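Side-chain contacts in sugar kinase (Agrobacterium tumefaciens, PDB 2RBC), which probably phosphorylates a sugar at the expense of ATP, as a putative member of the ribokinase (pfkB) family of carbohydrate kinases: residues 165-168 against 169-172; 221-224 against 225-228; 283-287 against 288-292; 321-324 against 325-328. All blocks are in the same frame, centred on the assembly; numbering follows the deposited sequence. Where two conformers were deposited one is given.

How the contacts relate
All four contacts are local, within continuous stretches of chain, and follow one another without touching. Contact 1 and contact 2 sit at helix starts, contact 3 at a helix end and contact 4 within the last helix. Contacts 3 and 4 lie nearest each other, with centres about 17 Å and nearest atoms about 6 Å apart, and R319 joins them by pairing with both E288 and E323. Contacts 1 and 4 are on opposite sides of the chain's centre, their centres about 34 Å apart. A bound 1,2-ethanediol lies about 6 Å from the side chain of W167 and a sulfate about 5 Å from that of E321, both probably from the crystallisation liquor.

Contact 1: residues 165-168 against 169-172; sequences VRWP and ELAL
The carbonyl oxygen of W167 receives the backbone N-H of A171 at 2.9 Å (W167 O to A171 N), and this bond closes the first turn of helix 168-180. W167 is the N-cap residue, followed by a proline in the first helical position, where proline is readily accepted, since first-turn N-H groups have no helical carbonyl four residues back. The next bond of the series runs from L172 N to P168 O, also 2.9 Å. The indole of W167 projects beside the first turn, with CG anti to the backbone N (chi1 -163°), where L170 meets it. L170 lays its CD2 methyl over one face of the six-membered ring, 3.5 Å from the centroid and 15° off the ring normal, a CH-pi contact, while its CB lies 3.9 Å from W167 CG. The ring also meets H144 and R148, and the helix start is packed against helix 194-200 through P168, A171 and L172. This is the beginning of the helix that follows strand 160-163 in the central sheet. The methyl sits off-centre over the six-membered ring, L170 CD2 being 3.4 Å from both W167 CE3 and CZ3.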
# COMPACT_ATOMS: atom_id res chain seq x y z
N VAL A 165 12.06 -17.62 -9.28
CA VAL A 165 12.09 -18.57 -8.17
C VAL A 165 10.77 -18.59 -7.37
O VAL A 165 10.66 -19.33 -6.42
CB VAL A 165 13.27 -18.30 -7.20
CG1 VAL A 165 14.61 -18.56 -7.91
CG2 VAL A 165 13.18 -16.88 -6.56
N ARG A 166 9.77 -17.83 -7.79
CA ARG A 166 8.57 -17.64 -6.98
C ARG A 166 7.55 -18.79 -7.01
O ARG A 166 6.87 -19.02 -6.04
CB ARG A 166 7.87 -16.33 -7.36
CG ARG A 166 6.55 -16.08 -6.56
CD ARG A 166 6.78 -15.97 -5.04
NE ARG A 166 7.47 -14.71 -4.81
CZ ARG A 166 8.79 -14.53 -4.67
NH1 ARG A 166 9.66 -15.54 -4.61
NH2 ARG A 166 9.25 -13.29 -4.52
N TRP A 167 7.44 -19.48 -8.13
CA TRP A 167 6.50 -20.58 -8.29
C TRP A 167 7.30 -21.82 -8.76
O TRP A 167 7.19 -22.25 -9.90
CB TRP A 167 5.47 -20.20 -9.36
CG TRP A 167 4.25 -21.03 -9.33
CD1 TRP A 167 4.06 -22.19 -8.64
CD2 TRP A 167 3.04 -20.81 -10.07
NE1 TRP A 167 2.81 -22.68 -8.88
CE2 TRP A 167 2.15 -21.84 -9.73
CE3 TRP A 167 2.61 -19.81 -10.95
CZ2 TRP A 167 0.86 -21.91 -10.26
CZ3 TRP A 167 1.34 -19.89 -11.47
CH2 TRP A 167 0.48 -20.93 -11.12
N PRO A 168 8.09 -22.41 -7.86
CA PRO A 168 9.09 -23.42 -8.24
C PRO A 168 8.56 -24.67 -8.90
O PRO A 168 9.20 -25.20 -9.82
CB PRO A 168 9.73 -23.82 -6.91
CG PRO A 168 9.37 -22.82 -5.98
CD PRO A 168 8.13 -22.14 -6.42
N GLU A 169 7.40 -25.16 -8.48
CA GLU A 169 6.90 -26.38 -9.09
C GLU A 169 6.42 -26.16 -10.53
O GLU A 169 6.60 -27.03 -11.39
CB GLU A 169 5.83 -27.02 -8.22
CG GLU A 169 6.32 -27.42 -6.83
CD GLU A 169 7.52 -28.37 -6.83
OE1 GLU A 169 8.43 -28.16 -6.00
OE2 GLU A 169 7.58 -29.33 -7.65
N LEU A 170 5.84 -25.00 -10.82
CA LEU A 170 5.52 -24.66 -12.21
C LEU A 170 6.80 -24.35 -13.00
O LEU A 170 6.97 -24.81 -14.14
CB LEU A 170 4.53 -23.50 -12.29
CG LEU A 170 4.09 -23.08 -13.71
CD1 LEU A 170 3.52 -24.25 -14.60
CD2 LEU A 170 3.09 -21.95 -13.60
N ALA A 171 7.71 -23.59 -12.38
CA ALA A 171 8.99 -23.21 -13.00
C ALA A 171 9.78 -24.44 -13.46
O ALA A 171 10.30 -24.46 -14.57
CB ALA A 171 9.80 -22.39 -12.04
N LEU A 172 9.83 -25.46 -12.61
CA LEU A 172 10.52 -26.71 -12.94
C LEU A 172 9.94 -27.34 -14.19
O LEU A 172 10.66 -27.77 -15.08
CB LEU A 172 10.42 -27.69 -11.78
CG LEU A 172 11.18 -29.01 -11.93
CD1 LEU A 172 12.67 -28.79 -12.23
CD2 LEU A 172 11.01 -29.86 -10.67

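Contact 2: residues 221-224 against 225-228; sequences ETVK and DMLP
V223 and M226 meet on the buried side of the first turn of helix 223-233, whose opening bonds are short-range ones from residue i+3 back to i. M226 N reaches V223 O at 2.8 Å, and D225 N reaches T222 O at 3.0 Å; in both the donor stands above the carbonyl plane. On this inner side the selenomethionine chain of M226 runs extended beyond CG and back along the turn, its CE ending 3.4 Å from E221 O. Its SE passes V223 CG2, while V223 CG1 lies alongside L227 CD2, the two side chains pointing the same way. They pack on helix 211-218, reached by M226, and on strands 238-242 and 248-251, reached by V223 and L227.

The outer side is polar and involves water. CG of K224, between the backbone N and the carbonyl carbon (chi1 62°), starts the chain beside D225, and a bend at chi4 (105°) turns the ammonium onto the carboxylate, forming a salt bridge of 2.8 Å from K224 NZ to D225 OD1. The lysine nitrogen arrives on the syn side of that oxygen, 28° out of the carboxylate plane. The other oxygen accepts from two waters, one of which links it to the backbone N of T222, while the second has a weak bond from K224 NZ. That second water lies 2.7 Å from D225 OD2.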
# COMPACT_ATOMS: atom_id res chain seq x y z
N GLU A 221 32.69 -15.18 -1.89
CA GLU A 221 32.44 -13.77 -1.67
C GLU A 221 32.51 -12.95 -2.96
O GLU A 221 31.73 -12.04 -3.15
CB GLU A 221 33.46 -13.25 -0.67
CG GLU A 221 33.20 -11.83 -0.17
CD GLU A 221 34.33 -11.36 0.77
OE1 GLU A 221 35.13 -12.22 1.26
OE2 GLU A 221 34.41 -10.12 1.02
N THR A 222 33.45 -13.28 -3.84
CA THR A 222 33.74 -12.47 -5.01
C THR A 222 33.18 -13.14 -6.25
O THR A 222 33.42 -14.32 -6.46
CB THR A 222 35.24 -12.31 -5.16
OG1 THR A 222 35.75 -11.60 -4.02
CG2 THR A 222 35.58 -11.56 -6.42
N VAL A 223 32.46 -12.38 -7.06
CA VAL A 223 31.69 -12.93 -8.14
C VAL A 223 32.56 -13.71 -9.12
O VAL A 223 32.20 -14.83 -9.48
CB VAL A 223 30.85 -11.87 -8.88
CG1 VAL A 223 30.38 -12.42 -10.18
CG2 VAL A 223 29.67 -11.45 -7.99
N LYS A 224 33.73 -13.18 -9.47
CA LYS A 224 34.58 -13.88 -10.45
C LYS A 224 34.97 -15.28 -9.96
O LYS A 224 35.23 -16.15 -10.79
CB LYS A 224 35.86 -13.10 -10.76
CG LYS A 224 36.75 -12.90 -9.57
CD LYS A 224 38.22 -12.81 -9.91
CE LYS A 224 39.10 -12.71 -8.58
NZ LYS A 224 39.83 -14.01 -8.26
N ASP A 225 35.08 -15.45 -8.64
CA ASP A 225 35.41 -16.74 -8.02
C ASP A 225 34.25 -17.72 -8.02
O ASP A 225 34.43 -18.91 -7.74
CB ASP A 225 35.82 -16.55 -6.58
CG ASP A 225 37.15 -15.84 -6.43
OD1 ASP A 225 38.01 -15.91 -7.35
OD2 ASP A 225 37.32 -15.25 -5.35
N MSE A 226 33.05 -17.23 -8.28
CA MSE A 226 31.88 -18.09 -8.25
C MSE A 226 31.67 -18.82 -9.57
O MSE A 226 31.14 -19.91 -9.60
CB MSE A 226 30.64 -17.28 -7.90
CG MSE A 226 30.76 -16.59 -6.57
SE MSE A 226 29.24 -15.41 -6.31
CE MSE A 226 29.98 -14.42 -4.78
N LEU A 227 32.12 -18.22 -10.67
CA LEU A 227 31.90 -18.80 -11.97
C LEU A 227 32.61 -20.16 -12.17
O LEU A 227 32.02 -21.08 -12.76
CB LEU A 227 32.22 -17.80 -13.10
CG LEU A 227 31.07 -16.85 -13.48
CD1 LEU A 227 29.93 -17.69 -13.99
CD2 LEU A 227 30.59 -16.01 -12.33
N PRO A 228 33.87 -20.30 -11.72
CA PRO A 228 34.48 -21.63 -11.82
C PRO A 228 33.69 -22.77 -11.16
O PRO A 228 33.57 -23.84 -11.75
CB PRO A 228 35.88 -21.43 -11.20
CG PRO A 228 36.16 -19.99 -11.44
CD PRO A 228 34.86 -19.29 -11.27
O HOH W 1 35.85 -15.39 -3.33
O HOH W 2 39.64 -13.88 -4.86

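Contact 3: residues 283-287 against 288-292; sequences ALAMA and EGMQS
With CG anti to the backbone N (chi1 -163°) and a bend only at chi3, M290 carries its selenium and terminal methyl back over A285, where SE and CE each lie 3.9 Å from A285 CB. E288 instead has CG anti to its carbonyl carbon (chi1 -61°), and its extended chain passes obliquely across L284, bringing E288 OE2 to 3.5 Å from L284 CG; this oxygen also has a hydrogen-bond partner outside the contact. M286 CE approaches M290 O.

Behind these side chains the backbone of helix 274-287 ends in a Schellman motif. G289 has a positive phi (79°), which favours glycine, and the reversal there sends two N-H groups back into the last turn: M290 N to A285 O at 2.9 Å and G289 N to M286 O at 3.0 Å. A regular helical bond, E288 N to L284 O, is also 2.9 Å. M290 CB rests against the same A285 oxygen that its amide binds, and this carbonyl is therefore covered by both the amide and the side chain of one residue.

The carboxylate of E288 is held at its OE1 by a salt bridge to R319, on helix 319-330. L284 and M290 touch R319 too, and A285 and M286 pack on A295 of helix 292-307.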
# COMPACT_ATOMS: atom_id res chain seq x y z
N ALA A 283 16.48 -13.08 -22.27
CA ALA A 283 15.60 -14.10 -22.76
C ALA A 283 15.13 -13.85 -24.19
O ALA A 283 15.16 -14.75 -25.02
CB ALA A 283 14.42 -14.25 -21.83
N LEU A 284 14.73 -12.62 -24.48
CA LEU A 284 14.46 -12.24 -25.85
C LEU A 284 15.69 -12.39 -26.75
O LEU A 284 15.55 -12.93 -27.83
CB LEU A 284 13.85 -10.83 -25.94
CG LEU A 284 13.51 -10.28 -27.34
CD1 LEU A 284 12.45 -11.13 -28.00
CD2 LEU A 284 13.07 -8.82 -27.22
N ALA A 285 16.87 -11.95 -26.31
CA ALA A 285 18.10 -12.10 -27.14
C ALA A 285 18.37 -13.58 -27.50
O ALA A 285 18.75 -13.91 -28.62
CB ALA A 285 19.30 -11.47 -26.43
N MSE A 286 18.16 -14.48 -26.52
CA MSE A 286 18.25 -15.92 -26.77
C MSE A 286 17.21 -16.43 -27.78
O MSE A 286 17.55 -17.20 -28.68
CB MSE A 286 18.15 -16.73 -25.47
CG MSE A 286 19.26 -16.51 -24.49
SE MSE A 286 21.07 -16.83 -25.15
CE MSE A 286 21.53 -14.98 -25.73
N ALA A 287 15.97 -15.99 -27.65
CA ALA A 287 14.91 -16.36 -28.58
C ALA A 287 15.29 -15.88 -30.00
O ALA A 287 15.07 -16.58 -31.02
CB ALA A 287 13.56 -15.79 -28.11
N GLU A 288 15.95 -14.73 -30.06
CA GLU A 288 16.47 -14.19 -31.32
C GLU A 288 17.76 -14.85 -31.86
O GLU A 288 18.16 -14.52 -32.96
CB GLU A 288 16.73 -12.68 -31.18
CG GLU A 288 15.54 -11.85 -30.86
CD GLU A 288 15.83 -10.35 -30.71
OE1 GLU A 288 17.02 -9.93 -30.79
OE2 GLU A 288 14.83 -9.60 -30.55
N GLY A 289 18.42 -15.71 -31.08
CA GLY A 289 19.61 -16.39 -31.51
C GLY A 289 20.85 -15.53 -31.44
O GLY A 289 21.81 -15.71 -32.19
N MSE A 290 20.87 -14.57 -30.52
CA MSE A 290 21.97 -13.63 -30.45
C MSE A 290 23.19 -14.27 -29.78
O MSE A 290 23.04 -15.09 -28.89
CB MSE A 290 21.53 -12.42 -29.62
CG MSE A 290 22.40 -11.24 -29.80
SE MSE A 290 21.66 -9.68 -28.90
CE MSE A 290 20.01 -9.67 -29.85
N GLN A 291 24.39 -13.89 -30.22
CA GLN A 291 25.61 -14.31 -29.54
C GLN A 291 25.64 -13.82 -28.10
O GLN A 291 25.04 -12.80 -27.76
CB GLN A 291 26.85 -13.82 -30.29
CG GLN A 291 27.01 -14.44 -31.67
CD GLN A 291 26.99 -15.97 -31.63
OE1 GLN A 291 27.86 -16.59 -31.00
NE2 GLN A 291 25.99 -16.58 -32.26
N SER A 292 26.34 -14.57 -27.26
CA SER A 292 26.31 -14.35 -25.80
C SER A 292 26.79 -12.97 -25.37
O SER A 292 26.09 -12.29 -24.60
CB SER A 292 27.16 -15.40 -25.10
OG SER A 292 26.59 -16.67 -25.34

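Contact 4: residues 321-324 against 325-328; sequences ETEE and AMRQ
E324 and R327 join along one side of the C-terminal helix 319-330 in a salt bridge spaced three residues apart, with Q328 adding a third grip. Along E324, CB lies beside A325 N, and CG, anti to the backbone N (chi1 177°), comes within 4.0 Å of Q328 NE2. A bend at chi2 then turns the carboxylate outward and toward the C-terminal end, to R327 and Q328. OE1 accepts R327 NE at 3.0 Å, in the plane of the guanidinium and at its edge. OE2 accepts from two donors: R327 NH2 at 2.8 Å on its syn lone pair, and Q328 NE2 at 2.8 Å on its anti lone pair. The arginine thus holds the two oxygens side-on with two nitrogens, although the carboxylate and guanidinium planes are 49° apart. The NE bond is nearly straight, the NH2 bond more bent. With three N-H groups on the carboxylate, its rotation is probably well fixed, and the nearby guanidinium would be expected to favour the ionised form of E324.

On another side of the helix, E323 and M326 lie side by side with E323 OE1 3.4 Å from M326 CE, while E323 OE2 pairs with R319 one turn earlier. Beneath the side chains the regular helical bonds continue, as from M326 N to T322 O.

The inner side of helix 319-330 rests on helix 292-307: T322 packs on L298, V301 and L305, and A325 on V301, while the E324 cluster lies at the surface.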
# COMPACT_ATOMS: atom_id res chain seq x y z
N GLU A 321 15.90 2.77 -28.07
CA GLU A 321 16.64 3.53 -27.04
C GLU A 321 17.86 2.77 -26.57
O GLU A 321 18.94 3.36 -26.43
CB GLU A 321 15.77 3.89 -25.83
CG GLU A 321 14.78 4.96 -26.13
CD GLU A 321 13.69 5.13 -25.11
OE1 GLU A 321 13.53 4.30 -24.16
OE2 GLU A 321 12.96 6.13 -25.28
N THR A 322 17.70 1.46 -26.33
CA THR A 322 18.80 0.58 -25.93
C THR A 322 19.87 0.46 -27.03
O THR A 322 21.09 0.60 -26.76
CB THR A 322 18.30 -0.83 -25.48
OG1 THR A 322 17.18 -0.71 -24.57
CG2 THR A 322 19.45 -1.64 -24.78
N GLU A 323 19.44 0.24 -28.28
CA GLU A 323 20.39 0.10 -29.39
C GLU A 323 21.22 1.36 -29.57
O GLU A 323 22.44 1.29 -29.79
CB GLU A 323 19.70 -0.22 -30.72
CG GLU A 323 18.87 -1.52 -30.84
CD GLU A 323 19.67 -2.75 -31.00
OE1 GLU A 323 20.93 -2.64 -31.09
OE2 GLU A 323 19.04 -3.86 -31.04
N GLU A 324 20.59 2.53 -29.49
CA GLU A 324 21.31 3.78 -29.67
C GLU A 324 22.24 4.04 -28.50
O GLU A 324 23.37 4.43 -28.70
CB GLU A 324 20.35 4.94 -29.89
CG GLU A 324 20.97 6.32 -30.02
CD GLU A 324 21.99 6.45 -31.14
OE1 GLU A 324 21.96 5.66 -32.11
OE2 GLU A 324 22.84 7.35 -31.06
N ALA A 325 21.76 3.85 -27.27
CA ALA A 325 22.61 4.00 -26.10
C ALA A 325 23.85 3.11 -26.20
O ALA A 325 25.00 3.55 -25.96
CB ALA A 325 21.80 3.71 -24.81
N MSE A 326 23.63 1.88 -26.64
CA MSE A 326 24.68 0.89 -26.69
C MSE A 326 25.72 1.26 -27.72
O MSE A 326 26.92 1.15 -27.48
CB MSE A 326 24.09 -0.48 -27.00
CG MSE A 326 25.16 -1.54 -27.08
SE MSE A 326 24.40 -3.31 -27.19
CE MSE A 326 23.51 -3.20 -28.95
N ARG A 327 25.26 1.73 -28.87
CA ARG A 327 26.13 2.23 -29.92
C ARG A 327 27.07 3.32 -29.43
O ARG A 327 28.26 3.28 -29.68
CB ARG A 327 25.27 2.71 -31.08
CG ARG A 327 26.02 3.15 -32.28
CD ARG A 327 25.14 3.91 -33.31
NE ARG A 327 24.79 5.32 -32.99
CZ ARG A 327 25.66 6.34 -32.89
NH1 ARG A 327 26.96 6.15 -33.05
NH2 ARG A 327 25.20 7.57 -32.61
N GLN A 328 26.50 4.32 -28.76
CA GLN A 328 27.28 5.43 -28.21
C GLN A 328 28.27 4.96 -27.13
O GLN A 328 29.41 5.40 -27.10
CB GLN A 328 26.36 6.50 -27.65
CG GLN A 328 25.41 7.09 -28.67
CD GLN A 328 24.98 8.52 -28.36
OE1 GLN A 328 25.63 9.25 -27.60
NE2 GLN A 328 23.89 8.93 -28.99